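Local atomic coordinates of 2-hydroxyisobutyryl-CoA synthetase (Aquincola tertiaricarbonis, PDB entry 6HDY), a protein that belongs to the ANL superfamily of AMP-binding enzymes, built from a large N-terminal domain and a small C-terminal domain. Residues 291-296 with 352-357; 299-304 with 358-363; 417-422 with 455-460; 388-393 with 436-441; 205-210 with 233-238. One frame throughout, in Å; residues are numbered along the deposited sequence.

Contact 1 of 5, residues 291-296 with 352-357; sequences EQSNDG and ENPCGR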
# COMPACT_ATOMS: atom_id res chain seq x y z
N GLU A 291 -5.16 22.19 -15.06
CA GLU A 291 -4.32 22.21 -16.26
C GLU A 291 -3.99 23.64 -16.76
O GLU A 291 -2.84 23.88 -17.12
CB GLU A 291 -4.91 21.36 -17.39
CG GLU A 291 -3.93 21.19 -18.56
CD GLU A 291 -4.40 20.30 -19.69
OE1 GLU A 291 -5.56 19.82 -19.64
OE2 GLU A 291 -3.60 20.07 -20.62
N GLN A 292 -4.97 24.56 -16.72
CA GLN A 292 -4.79 25.96 -17.14
C GLN A 292 -4.34 26.86 -15.99
O GLN A 292 -3.45 27.68 -16.20
CB GLN A 292 -6.03 26.52 -17.86
CG GLN A 292 -6.51 25.69 -19.09
CD GLN A 292 -7.29 24.43 -18.70
OE1 GLN A 292 -7.83 24.31 -17.60
NE2 GLN A 292 -7.31 23.43 -19.58
N SER A 293 -4.92 26.71 -14.78
CA SER A 293 -4.51 27.47 -13.59
C SER A 293 -3.48 26.55 -12.93
O SER A 293 -3.75 25.96 -11.87
CB SER A 293 -5.71 27.71 -12.67
OG SER A 293 -6.80 28.23 -13.41
N ASN A 294 -2.34 26.34 -13.62
CA ASN A 294 -1.32 25.36 -13.22
C ASN A 294 -0.37 25.84 -12.12
O ASN A 294 0.40 25.03 -11.61
CB ASN A 294 -0.53 24.83 -14.44
CG ASN A 294 0.24 25.90 -15.14
OD1 ASN A 294 -0.24 27.01 -15.34
ND2 ASN A 294 1.49 25.62 -15.48
N ASP A 295 -0.39 27.14 -11.78
CA ASP A 295 0.43 27.64 -10.67
C ASP A 295 -0.44 27.72 -9.40
O ASP A 295 -1.58 28.19 -9.44
CB ASP A 295 1.11 28.99 -10.97
CG ASP A 295 2.10 28.93 -12.12
OD1 ASP A 295 3.02 28.08 -12.08
OD2 ASP A 295 1.98 29.76 -13.05
N GLY A 296 0.11 27.21 -8.32
CA GLY A 296 -0.60 27.20 -7.05
C GLY A 296 -1.80 26.27 -7.05
O GLY A 296 -1.81 25.24 -7.75
N GLU A 352 -9.74 36.31 -11.55
CA GLU A 352 -10.10 35.39 -12.64
C GLU A 352 -9.02 34.31 -12.83
O GLU A 352 -7.83 34.61 -12.74
CB GLU A 352 -10.28 36.21 -13.94
CG GLU A 352 -11.19 35.59 -14.98
CD GLU A 352 -11.46 36.44 -16.20
OE1 GLU A 352 -10.48 36.90 -16.84
OE2 GLU A 352 -12.65 36.63 -16.55
N ASN A 353 -9.44 33.06 -13.05
CA ASN A 353 -8.51 31.95 -13.24
C ASN A 353 -8.43 31.55 -14.70
O ASN A 353 -9.48 31.55 -15.35
CB ASN A 353 -8.89 30.77 -12.35
CG ASN A 353 -8.86 31.10 -10.89
OD1 ASN A 353 -7.82 31.47 -10.34
ND2 ASN A 353 -10.00 30.99 -10.22
N PRO A 354 -7.22 31.20 -15.23
CA PRO A 354 -7.12 30.80 -16.66
C PRO A 354 -8.03 29.63 -17.09
O PRO A 354 -8.47 29.61 -18.24
CB PRO A 354 -5.63 30.45 -16.84
CG PRO A 354 -4.93 31.10 -15.71
CD PRO A 354 -5.90 31.18 -14.56
N CYS A 355 -8.34 28.69 -16.17
CA CYS A 355 -9.23 27.57 -16.46
C CYS A 355 -10.71 28.02 -16.50
O CYS A 355 -11.53 27.33 -17.09
CB CYS A 355 -9.02 26.40 -15.49
SG CYS A 355 -9.46 26.75 -13.77
N GLY A 356 -11.00 29.18 -15.92
CA GLY A 356 -12.36 29.72 -15.87
C GLY A 356 -13.18 29.23 -14.68
O GLY A 356 -14.39 29.49 -14.63
N ARG A 357 -12.55 28.53 -13.73
CA ARG A 357 -13.22 28.09 -12.51
C ARG A 357 -13.32 29.30 -11.57
O ARG A 357 -12.33 30.03 -11.38
CB ARG A 357 -12.50 26.89 -11.86
CG ARG A 357 -12.78 25.57 -12.59
CD ARG A 357 -11.92 24.43 -12.09
NE ARG A 357 -12.19 23.17 -12.79
CZ ARG A 357 -11.54 22.73 -13.86
NH1 ARG A 357 -11.85 21.57 -14.40
NH2 ARG A 357 -10.57 23.46 -14.40
O HOH W 1 -8.72 22.17 -16.20
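Ser293 and Gln292 pack against the type I beta turn that runs from Asn353 to Gly356. Two irregular loops meet here in the N-terminal domain of this AMP-binding enzyme. Ser293 turns its hydroxyl toward the turn. Cys355 N donates to Ser293 OG at 3.2 Å, and the bond is fairly straight, with an angle of 161° at the hydrogen. Cys355 SG lies 3.1 Å from the same Ser293 OG. The ring of Pro354 closes in as well, with its CD 3.3 Å from Ser293 OG and its CB near Gln292 O. Gln292 starts alongside the backbone of Cys355. Its chain then bends at chi2 (77°), which brings Gln292 OE1 to 3.2 Å from Cys355 CB. Arg357 lies beyond. Its guanidinium holds Cys355 SG at its edge and in its plane, and Arg357 NH2 donates to that sulfur. One water links the two loops: it donates to Gln292 OE1 at 2.7 Å and accepts from Arg357 NH2 at 2.9 Å. Arg357 NE also forms a salt bridge with Glu39. Asn353 ties the turn to the chain that follows it. Asn353 ND2 is bonded to Tyr359 O and also donates to Arg357 O at 2.8 Å, almost straight (174°) and in the amide plane.

Contact 2 of 5, residues 299-304 with 358-363; sequences CWQDII and TYPRLP. With SO4 (sulfate ion), chain E.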
# COMPACT_ATOMS: atom_id res chain seq x y z
N CYS A 299 -9.23 26.64 -4.45
CA CYS A 299 -10.00 26.17 -3.30
C CYS A 299 -11.32 25.70 -3.85
O CYS A 299 -12.18 26.53 -4.12
CB CYS A 299 -10.19 27.28 -2.27
SG CYS A 299 -8.66 27.99 -1.64
N TRP A 300 -11.49 24.38 -4.02
CA TRP A 300 -12.73 23.78 -4.53
C TRP A 300 -13.77 23.82 -3.40
O TRP A 300 -14.01 22.83 -2.71
CB TRP A 300 -12.45 22.36 -5.04
CG TRP A 300 -11.49 22.31 -6.19
CD1 TRP A 300 -10.17 22.64 -6.16
CD2 TRP A 300 -11.76 21.81 -7.51
NE1 TRP A 300 -9.60 22.42 -7.40
CE2 TRP A 300 -10.55 21.90 -8.24
CE3 TRP A 300 -12.90 21.28 -8.14
CZ2 TRP A 300 -10.45 21.48 -9.58
CZ3 TRP A 300 -12.80 20.87 -9.47
CH2 TRP A 300 -11.59 20.97 -10.18
N GLN A 301 -14.35 25.02 -3.22
CA GLN A 301 -15.25 25.45 -2.14
C GLN A 301 -16.50 24.60 -1.91
O GLN A 301 -16.95 24.51 -0.76
CB GLN A 301 -15.64 26.92 -2.35
CG GLN A 301 -14.48 27.91 -2.17
CD GLN A 301 -13.84 27.89 -0.79
OE1 GLN A 301 -13.10 26.96 -0.43
NE2 GLN A 301 -14.06 28.94 -0.02
N ASP A 302 -17.09 24.03 -2.97
CA ASP A 302 -18.29 23.19 -2.87
C ASP A 302 -17.98 21.73 -2.46
O ASP A 302 -18.91 20.92 -2.29
CB ASP A 302 -19.14 23.25 -4.15
CG ASP A 302 -18.33 22.96 -5.39
OD1 ASP A 302 -17.59 23.86 -5.83
OD2 ASP A 302 -18.40 21.82 -5.89
N ILE A 303 -16.68 21.40 -2.32
CA ILE A 303 -16.23 20.08 -1.85
C ILE A 303 -15.91 20.22 -0.34
O ILE A 303 -16.47 19.49 0.47
CB ILE A 303 -15.05 19.49 -2.70
CG1 ILE A 303 -15.50 19.19 -4.16
CG2 ILE A 303 -14.47 18.22 -2.00
CD1 ILE A 303 -14.42 18.77 -5.17
N ILE A 304 -15.04 21.18 0.02
CA ILE A 304 -14.64 21.57 1.37
C ILE A 304 -14.54 23.09 1.36
O ILE A 304 -13.93 23.67 0.46
CB ILE A 304 -13.29 20.89 1.83
CG1 ILE A 304 -13.50 19.41 2.19
CG2 ILE A 304 -12.56 21.68 2.98
CD1 ILE A 304 -12.23 18.60 2.27
N THR A 358 -14.52 29.54 -11.03
CA THR A 358 -14.81 30.69 -10.17
C THR A 358 -14.51 30.41 -8.68
O THR A 358 -15.38 30.59 -7.82
CB THR A 358 -16.26 31.09 -10.39
OG1 THR A 358 -17.03 29.92 -10.19
CG2 THR A 358 -16.53 31.68 -11.79
N TYR A 359 -13.27 30.00 -8.37
CA TYR A 359 -12.83 29.65 -7.02
C TYR A 359 -11.73 30.59 -6.51
O TYR A 359 -10.90 31.02 -7.33
CB TYR A 359 -12.20 28.22 -7.03
CG TYR A 359 -13.14 27.05 -7.22
CD1 TYR A 359 -14.30 26.93 -6.46
CD2 TYR A 359 -12.81 26.00 -8.07
CE1 TYR A 359 -15.13 25.81 -6.59
CE2 TYR A 359 -13.64 24.90 -8.22
CZ TYR A 359 -14.81 24.82 -7.49
OH TYR A 359 -15.65 23.74 -7.67
N PRO A 360 -11.59 30.77 -5.16
CA PRO A 360 -10.42 31.50 -4.63
C PRO A 360 -9.18 30.64 -4.90
O PRO A 360 -9.30 29.42 -5.11
CB PRO A 360 -10.69 31.57 -3.12
CG PRO A 360 -12.14 31.26 -2.96
CD PRO A 360 -12.44 30.29 -4.06
N ARG A 361 -8.02 31.28 -4.94
CA ARG A 361 -6.77 30.64 -5.28
C ARG A 361 -5.70 30.87 -4.21
O ARG A 361 -5.69 31.89 -3.54
CB ARG A 361 -6.29 31.23 -6.63
CG ARG A 361 -5.13 30.51 -7.31
CD ARG A 361 -4.85 31.14 -8.67
NE ARG A 361 -4.01 30.28 -9.51
CZ ARG A 361 -3.67 30.54 -10.77
NH1 ARG A 361 -4.12 31.64 -11.37
NH2 ARG A 361 -2.88 29.71 -11.44
N LEU A 362 -4.77 29.92 -4.11
CA LEU A 362 -3.55 29.97 -3.31
C LEU A 362 -2.45 30.04 -4.40
O LEU A 362 -1.95 28.99 -4.84
CB LEU A 362 -3.41 28.74 -2.40
CG LEU A 362 -4.63 28.36 -1.54
CD1 LEU A 362 -4.33 27.14 -0.66
CD2 LEU A 362 -5.10 29.53 -0.67
N PRO A 363 -2.15 31.27 -4.92
CA PRO A 363 -1.21 31.40 -6.05
C PRO A 363 0.20 30.85 -5.87
O PRO A 363 0.89 30.59 -6.87
CB PRO A 363 -1.16 32.91 -6.29
CG PRO A 363 -2.37 33.44 -5.67
CD PRO A 363 -2.67 32.59 -4.51
S SO4 E . -2.66 33.56 -13.80
O1 SO4 E . -3.98 33.90 -13.27
O2 SO4 E . -2.36 32.14 -13.60
O3 SO4 E . -2.62 33.83 -15.24
O4 SO4 E . -1.65 34.36 -13.11
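Trp300 and Tyr359 lay their rings against each other obliquely, with planes at 40° and the centroid of the Trp300 five-membered ring 4.9 Å from that of Tyr359. Tyr359 CE2 sits over one face of the indole, offset toward its rim. One face of the Tyr359 ring carries Trp300 CA. This is a CH-pi contact, 3.8 Å from Trp300 CA to the centroid of the Tyr359 ring and 12° off the normal. At the edge of the phenol, in its plane, lies Asp302 OD1. Tyr359 OH donates to the syn lone pair of Asp302 OD1 at 2.7 Å. The Asp302 torsion (chi1 52°) sets the carboxylate between the backbone N and the carbonyl carbon, turned to the phenol. Asp302 OD2 forms salt bridges with Arg153 and Arg38, which would favour a charged carboxylate. Cys299 N donates to Pro360 O at 2.9 Å, and Cys299 SG touches Leu362 CD2 at 4.0 Å. Gln301 CG rests on Pro360 CD. Arg361 points away and donates through NH1 to a sulfate ion, probably from the crystallisation liquor. The backbone bond continues the antiparallel pairing of strands 297-299 and 361-362, while Trp300 packs on helix 141-157 and Tyr359 on Arg46 of helix 43-64.

Contact 3 of 5, residues 417-422 with 455-460; sequences VEPSES and VAPNSI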
# COMPACT_ATOMS: atom_id res chain seq x y z
N VAL A 417 25.15 22.23 2.91
CA VAL A 417 24.71 22.19 1.52
C VAL A 417 25.55 21.25 0.64
O VAL A 417 26.79 21.27 0.69
CB VAL A 417 24.62 23.63 0.92
CG1 VAL A 417 24.18 23.62 -0.54
CG2 VAL A 417 23.71 24.53 1.75
N GLU A 418 24.87 20.44 -0.17
CA GLU A 418 25.52 19.58 -1.13
C GLU A 418 25.82 20.36 -2.42
O GLU A 418 24.91 20.98 -2.97
CB GLU A 418 24.62 18.38 -1.50
CG GLU A 418 25.00 17.06 -0.87
CD GLU A 418 24.16 15.88 -1.31
OE1 GLU A 418 23.86 15.78 -2.52
OE2 GLU A 418 23.85 15.02 -0.45
N PRO A 419 27.07 20.31 -2.94
CA PRO A 419 27.33 20.86 -4.29
C PRO A 419 27.00 19.74 -5.31
O PRO A 419 26.87 18.57 -4.93
CB PRO A 419 28.83 21.09 -4.27
CG PRO A 419 29.36 19.98 -3.39
CD PRO A 419 28.27 19.63 -2.39
N SER A 420 26.93 20.07 -6.61
CA SER A 420 26.71 19.05 -7.64
C SER A 420 28.02 18.27 -7.88
O SER A 420 29.11 18.76 -7.54
CB SER A 420 26.24 19.68 -8.94
OG SER A 420 27.21 20.57 -9.48
N GLU A 421 27.90 17.04 -8.43
CA GLU A 421 29.06 16.20 -8.74
C GLU A 421 30.04 16.91 -9.72
O GLU A 421 31.26 16.76 -9.56
CB GLU A 421 28.63 14.84 -9.31
CG GLU A 421 28.10 13.90 -8.24
CD GLU A 421 27.28 12.75 -8.79
OE1 GLU A 421 26.03 12.81 -8.70
OE2 GLU A 421 27.89 11.79 -9.32
N SER A 422 29.50 17.73 -10.67
CA SER A 422 30.29 18.50 -11.65
C SER A 422 31.03 19.66 -10.97
O SER A 422 32.17 19.96 -11.36
CB SER A 422 29.43 18.99 -12.82
OG SER A 422 28.52 20.01 -12.43
N VAL A 455 28.96 19.51 2.15
CA VAL A 455 29.05 18.08 2.41
C VAL A 455 29.29 17.39 1.05
O VAL A 455 29.07 18.00 -0.00
CB VAL A 455 27.85 17.47 3.19
CG1 VAL A 455 27.79 18.01 4.62
CG2 VAL A 455 26.52 17.66 2.46
N ALA A 456 29.74 16.12 1.08
CA ALA A 456 30.04 15.33 -0.10
C ALA A 456 28.79 15.15 -0.97
O ALA A 456 27.71 14.98 -0.42
CB ALA A 456 30.58 13.97 0.32
N PRO A 457 28.89 15.19 -2.31
CA PRO A 457 27.70 14.93 -3.14
C PRO A 457 27.01 13.60 -2.79
O PRO A 457 27.69 12.61 -2.48
CB PRO A 457 28.27 14.92 -4.57
CG PRO A 457 29.51 15.75 -4.48
CD PRO A 457 30.09 15.41 -3.16
N ASN A 458 25.67 13.58 -2.78
CA ASN A 458 24.82 12.41 -2.49
C ASN A 458 25.03 11.80 -1.07
O ASN A 458 24.66 10.64 -0.84
CB ASN A 458 24.94 11.33 -3.59
CG ASN A 458 24.91 11.90 -5.00
OD1 ASN A 458 24.00 12.65 -5.37
ND2 ASN A 458 25.94 11.61 -5.79
N SER A 459 25.58 12.58 -0.12
CA SER A 459 25.81 12.13 1.25
C SER A 459 24.52 12.27 2.09
O SER A 459 24.28 11.44 2.98
CB SER A 459 26.96 12.89 1.89
OG SER A 459 26.71 14.28 1.95
N ILE A 460 23.74 13.34 1.86
CA ILE A 460 22.49 13.61 2.59
C ILE A 460 21.40 12.61 2.14
O ILE A 460 21.19 12.42 0.94
CB ILE A 460 22.02 15.10 2.50
CG1 ILE A 460 23.07 16.08 3.09
CG2 ILE A 460 20.64 15.29 3.18
CD1 ILE A 460 22.84 17.64 2.75
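Glu418 reaches from the end of its strand into the loop 455-460. Beyond CB, Glu418 CG lies 3.4 Å from Ala456 O and against Val455 CG2. The extended chain (chi2 -177°) carries CD up to the backbone of Asn458. At the tip, Glu418 OE1 takes a weak hydrogen bond from Asn458 N at 2.9 Å. The other oxygen, Glu418 OE2, accepts from Ile460 N, also at 2.9 Å, and is met nearly along its C-O bond. Ser459 N lies 3.0 Å from Glu418 OE2. Arg462 adds a salt bridge to OE2. The carboxylate thus accepts from Asn458 N within the type II beta turn Ala456 to Ser459 and from Ile460 N just after it. This turn follows strand 450-454, which runs parallel to strand 413-419 in the mixed sheet of the C-terminal domain. Val455 N donates to Val417 O at 3.2 Å as the strands end. Inside the turn, Ser459 OG donates to Ala456 O at 2.7 Å. Pro419 and Pro457 touch through their CG atoms. Ser420 N-caps helix 421-425 through Val423 N. Just past it, Glu421 OE1 receives Asn458 ND2 at 3.1 Å and 178°. The donor comes from above the carboxylate plane, and the amide stands 87° to that plane.

Contact 4 of 5, residues 388-393 with 436-441; sequences AALNQM and TEASHR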
# COMPACT_ATOMS: atom_id res chain seq x y z
N ALA A 388 13.77 26.99 -1.80
CA ALA A 388 13.52 27.75 -3.02
C ALA A 388 14.78 28.47 -3.53
O ALA A 388 15.07 28.38 -4.73
CB ALA A 388 12.40 28.75 -2.81
N ALA A 389 15.52 29.16 -2.63
CA ALA A 389 16.71 29.93 -3.01
C ALA A 389 17.82 29.01 -3.50
O ALA A 389 18.43 29.31 -4.53
CB ALA A 389 17.19 30.76 -1.83
N LEU A 390 18.04 27.87 -2.82
CA LEU A 390 19.08 26.91 -3.20
C LEU A 390 18.80 26.20 -4.53
O LEU A 390 19.74 26.02 -5.32
CB LEU A 390 19.32 25.87 -2.10
CG LEU A 390 19.99 26.34 -0.82
CD1 LEU A 390 20.13 25.19 0.10
CD2 LEU A 390 21.39 26.91 -1.08
N ASN A 391 17.53 25.81 -4.77
CA ASN A 391 17.10 25.10 -5.98
C ASN A 391 17.18 25.96 -7.23
O ASN A 391 17.15 25.43 -8.34
CB ASN A 391 15.70 24.45 -5.80
CG ASN A 391 15.75 23.10 -5.12
OD1 ASN A 391 15.92 22.06 -5.77
ND2 ASN A 391 15.67 23.09 -3.79
N GLN A 392 17.31 27.29 -7.06
CA GLN A 392 17.43 28.24 -8.16
C GLN A 392 18.89 28.51 -8.54
O GLN A 392 19.17 29.42 -9.33
CB GLN A 392 16.64 29.53 -7.87
CG GLN A 392 15.16 29.37 -8.22
CD GLN A 392 14.32 30.57 -7.89
OE1 GLN A 392 14.33 31.09 -6.76
NE2 GLN A 392 13.50 30.99 -8.85
N MET A 393 19.80 27.68 -8.00
CA MET A 393 21.26 27.75 -8.22
C MET A 393 21.72 26.50 -8.99
O MET A 393 21.46 25.37 -8.56
CB MET A 393 22.02 27.84 -6.88
CG MET A 393 21.60 28.98 -5.99
SD MET A 393 22.72 29.15 -4.57
CE MET A 393 24.23 29.80 -5.44
N THR A 436 30.62 29.96 -1.04
CA THR A 436 30.51 31.41 -0.86
C THR A 436 29.29 31.98 -1.61
O THR A 436 28.57 32.82 -1.05
CB THR A 436 31.83 32.13 -1.21
OG1 THR A 436 32.14 31.97 -2.60
CG2 THR A 436 32.99 31.66 -0.36
N GLU A 437 29.05 31.53 -2.85
CA GLU A 437 27.90 31.99 -3.64
C GLU A 437 26.53 31.55 -3.06
O GLU A 437 25.57 32.32 -3.13
CB GLU A 437 28.03 31.57 -5.11
CG GLU A 437 28.17 32.76 -6.05
CD GLU A 437 26.85 33.43 -6.41
OE1 GLU A 437 26.37 34.28 -5.62
OE2 GLU A 437 26.31 33.12 -7.50
N ALA A 438 26.46 30.33 -2.47
CA ALA A 438 25.27 29.80 -1.80
C ALA A 438 24.97 30.70 -0.59
O ALA A 438 23.85 31.20 -0.47
CB ALA A 438 25.50 28.36 -1.34
N SER A 439 26.00 30.99 0.25
CA SER A 439 25.95 31.89 1.41
C SER A 439 25.38 33.27 1.03
O SER A 439 24.39 33.68 1.62
CB SER A 439 27.34 32.04 2.03
OG SER A 439 27.36 33.00 3.07
N HIS A 440 25.95 33.92 -0.00
CA HIS A 440 25.51 35.22 -0.51
C HIS A 440 24.06 35.21 -0.97
O HIS A 440 23.29 36.05 -0.51
CB HIS A 440 26.43 35.71 -1.64
CG HIS A 440 26.03 37.03 -2.24
ND1 HIS A 440 26.51 38.24 -1.73
CD2 HIS A 440 25.25 37.30 -3.32
CE1 HIS A 440 25.99 39.18 -2.51
NE2 HIS A 440 25.23 38.67 -3.48
N ARG A 441 23.69 34.27 -1.87
CA ARG A 441 22.33 34.16 -2.43
C ARG A 441 21.28 34.13 -1.30
O ARG A 441 20.37 34.96 -1.29
CB ARG A 441 22.21 32.93 -3.36
CG ARG A 441 21.45 33.18 -4.67
CD ARG A 441 22.37 33.11 -5.89
NE ARG A 441 21.82 32.28 -6.97
CZ ARG A 441 22.47 31.97 -8.09
NH1 ARG A 441 23.71 32.41 -8.30
NH2 ARG A 441 21.89 31.20 -9.01
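Met393 and Arg441 reach toward each other from opposite directions, and the thioether chain lies over one face of the guanidinium. Met393 CG is 3.4 Å from Arg441 NE. Met393 CE sits 3.6 Å above the Arg441 guanidinium plane, offset toward its rim. The methionine chain bends at chi3 (71°), and Met393 CE also comes to 3.7 Å from Glu437 O. The sulfur packs on Ala438, with Met393 SD 4.3 Å from Ala438 CB. Leu390 CD2 touches the same Ala438 CB at 4.4 Å. The edge of the guanidinium is used differently. Arg441 NH2 donates to Gln392 O at 3.3 Å, with the oxygen in the guanidinium plane. On the same helix, Arg441 NH1 forms a salt bridge with Glu437 OE2 at 2.8 Å, although its hydrogen-bond angle is poor. These two partners, together with Met393, limit how the group can turn. Further out, Arg263 of helix 258-268 donates to Asn391 O, just before Gln392. Tyr396 of strand 396-397 packs on Leu390, and Val442 lies on Leu390 as well. The arrangement joins the end of helix 383-391 to the middle of helix 428-446, a helix-to-helix packing within the small alpha/beta C-terminal domain of the ANL enzymes.

Contact 5 of 5, residues 205-210 with 233-238; sequences RLVQWL and REEKLN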
# COMPACT_ATOMS: atom_id res chain seq x y z
N ARG A 205 13.45 -0.35 -8.92
CA ARG A 205 12.48 -1.14 -9.68
C ARG A 205 11.42 -0.26 -10.35
O ARG A 205 11.06 -0.52 -11.50
CB ARG A 205 11.88 -2.23 -8.80
CG ARG A 205 12.85 -3.40 -8.63
CD ARG A 205 12.24 -4.65 -8.00
NE ARG A 205 11.80 -4.39 -6.63
CZ ARG A 205 10.57 -4.00 -6.31
NH1 ARG A 205 10.25 -3.77 -5.04
NH2 ARG A 205 9.66 -3.83 -7.25
N LEU A 206 10.99 0.82 -9.68
CA LEU A 206 10.00 1.76 -10.20
C LEU A 206 10.42 2.41 -11.49
O LEU A 206 9.61 2.50 -12.40
CB LEU A 206 9.66 2.85 -9.16
CG LEU A 206 8.54 3.87 -9.55
CD1 LEU A 206 7.26 3.15 -10.09
CD2 LEU A 206 8.15 4.72 -8.33
N VAL A 207 11.66 2.90 -11.57
CA VAL A 207 12.17 3.57 -12.77
C VAL A 207 12.08 2.62 -13.98
O VAL A 207 11.65 3.06 -15.05
CB VAL A 207 13.56 4.24 -12.60
CG1 VAL A 207 13.47 5.40 -11.62
CG2 VAL A 207 14.65 3.25 -12.18
N GLN A 208 12.37 1.31 -13.78
CA GLN A 208 12.22 0.29 -14.82
C GLN A 208 10.75 0.17 -15.23
O GLN A 208 10.49 0.13 -16.42
CB GLN A 208 12.78 -1.09 -14.39
CG GLN A 208 14.30 -1.14 -14.18
CD GLN A 208 15.14 -0.85 -15.42
OE1 GLN A 208 14.68 -0.90 -16.59
NE2 GLN A 208 16.41 -0.52 -15.19
N TRP A 209 9.80 0.14 -14.23
CA TRP A 209 8.36 0.07 -14.51
C TRP A 209 7.85 1.29 -15.24
O TRP A 209 7.00 1.15 -16.10
CB TRP A 209 7.53 -0.18 -13.23
CG TRP A 209 7.50 -1.62 -12.85
CD1 TRP A 209 8.44 -2.29 -12.12
CD2 TRP A 209 6.50 -2.58 -13.19
NE1 TRP A 209 8.09 -3.60 -11.98
CE2 TRP A 209 6.90 -3.82 -12.63
CE3 TRP A 209 5.28 -2.52 -13.87
CZ2 TRP A 209 6.14 -4.99 -12.78
CZ3 TRP A 209 4.52 -3.67 -13.99
CH2 TRP A 209 4.97 -4.89 -13.47
N LEU A 210 8.37 2.49 -14.91
CA LEU A 210 7.97 3.75 -15.57
C LEU A 210 8.48 3.81 -17.02
O LEU A 210 7.79 4.34 -17.90
CB LEU A 210 8.47 4.97 -14.79
CG LEU A 210 8.04 5.10 -13.32
CD1 LEU A 210 8.88 6.14 -12.61
CD2 LEU A 210 6.57 5.44 -13.19
N ARG A 233 18.69 8.25 -13.32
CA ARG A 233 19.99 8.52 -13.88
C ARG A 233 21.04 7.51 -13.36
O ARG A 233 21.69 6.91 -14.20
CB ARG A 233 20.38 9.99 -13.70
CG ARG A 233 19.48 10.92 -14.53
CD ARG A 233 19.91 12.37 -14.47
NE ARG A 233 19.64 12.99 -13.18
CZ ARG A 233 18.56 13.72 -12.91
NH1 ARG A 233 17.64 13.94 -13.85
NH2 ARG A 233 18.38 14.25 -11.70
N GLU A 234 21.09 7.20 -12.04
CA GLU A 234 22.00 6.17 -11.49
C GLU A 234 21.78 4.81 -12.20
O GLU A 234 22.74 4.06 -12.39
CB GLU A 234 21.78 5.97 -9.99
CG GLU A 234 22.46 7.01 -9.10
CD GLU A 234 22.15 6.92 -7.61
OE1 GLU A 234 20.98 6.67 -7.25
OE2 GLU A 234 23.09 7.15 -6.81
N GLU A 235 20.51 4.51 -12.58
CA GLU A 235 20.06 3.29 -13.26
C GLU A 235 20.19 3.36 -14.80
O GLU A 235 19.66 2.49 -15.50
CB GLU A 235 18.60 3.00 -12.84
CG GLU A 235 18.32 1.55 -12.53
CD GLU A 235 19.04 0.95 -11.34
OE1 GLU A 235 19.61 1.71 -10.52
OE2 GLU A 235 19.01 -0.30 -11.21
N LYS A 236 20.90 4.40 -15.30
CA LYS A 236 21.19 4.70 -16.71
C LYS A 236 19.90 4.82 -17.59
O LYS A 236 19.91 4.50 -18.78
CB LYS A 236 22.23 3.72 -17.31
CG LYS A 236 23.67 4.03 -16.88
CD LYS A 236 24.67 2.99 -17.39
CE LYS A 236 26.03 3.10 -16.73
NZ LYS A 236 26.98 2.07 -17.24
N LEU A 237 18.81 5.33 -16.98
CA LEU A 237 17.53 5.60 -17.64
C LEU A 237 17.30 7.10 -17.63
O LEU A 237 17.72 7.78 -16.69
CB LEU A 237 16.35 4.89 -16.93
CG LEU A 237 16.34 3.35 -16.90
CD1 LEU A 237 15.28 2.84 -15.95
CD2 LEU A 237 16.11 2.75 -18.29
N ASN A 238 16.66 7.63 -18.67
CA ASN A 238 16.39 9.06 -18.77
C ASN A 238 14.93 9.28 -18.39
O ASN A 238 14.05 8.71 -19.04
CB ASN A 238 16.71 9.58 -20.19
CG ASN A 238 16.79 11.08 -20.30
OD1 ASN A 238 15.91 11.82 -19.82
ND2 ASN A 238 17.80 11.57 -21.02
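Gln208 and Leu237 are brought together by their torsions. Gln208 bends at chi2 (-62°), which lays its amide across the end of the leucine. Leu237 has CG beside its backbone N (chi1 -64°), and an extended chi2 (169°) carries CD1 to the helix. Leu237 CD1 lies 3.6 Å from Gln208 NE2 and 3.7 Å from Gln208 CD. Leu237 CD1 also sits 3.8 Å from Val207 CG2 and 3.7 Å from Val207 O. Glu235 adds its aliphatic part, with Glu235 CB 4.0 Å from Val207 CG2 and Glu235 CG 3.9 Å from Gln208 NE2. Glu235 and Leu237 stand on either side of Lys236, the positive-phi residue of a Schellman motif that ends helix 222-234. There Leu237 N bonds to Ala232 O and Lys236 N to Arg233 O, and this turn presents Leu237 to helix 202-213. Val207 also touches Ala232. The two helices flank strand 217-220 in sequence, beside the parallel sheet. Also from helix 202-213, Arg205 and Trp209 pack on Leu174 of the second subunit. No hydrogen bond joins the two segments. The contact therefore rests on van der Waals packing of aliphatic groups against each other and against the Gln208 amide, which crosses the end of Leu237.

How the contacts relate
Contacts 1 and 2 are largely buried and lie side by side in the N-terminal domain. They touch directly: Asp295 O meets Arg361 NH2, and Arg357 packs on Trp300. Contact 1 joins two loops, while contact 2 includes the ends of two short strands. Contact 1 uses a serine, a cysteine and a water where contact 2 relies on aromatic rings and a carboxylate. Contacts 3, 4 and 5 are only partly buried. Contacts 3 and 4 share the C-terminal domain and meet where Val417 touches Leu390. Contact 3 is a carboxylate receiving backbone N-H groups at the sheet edge, whereas contact 4 joins two helices. Contact 5 belongs to the N-terminal domain, its nearest atoms about 5 Å from contact 3 without touching, and is van der Waals packing without cross-segment hydrogen bonds.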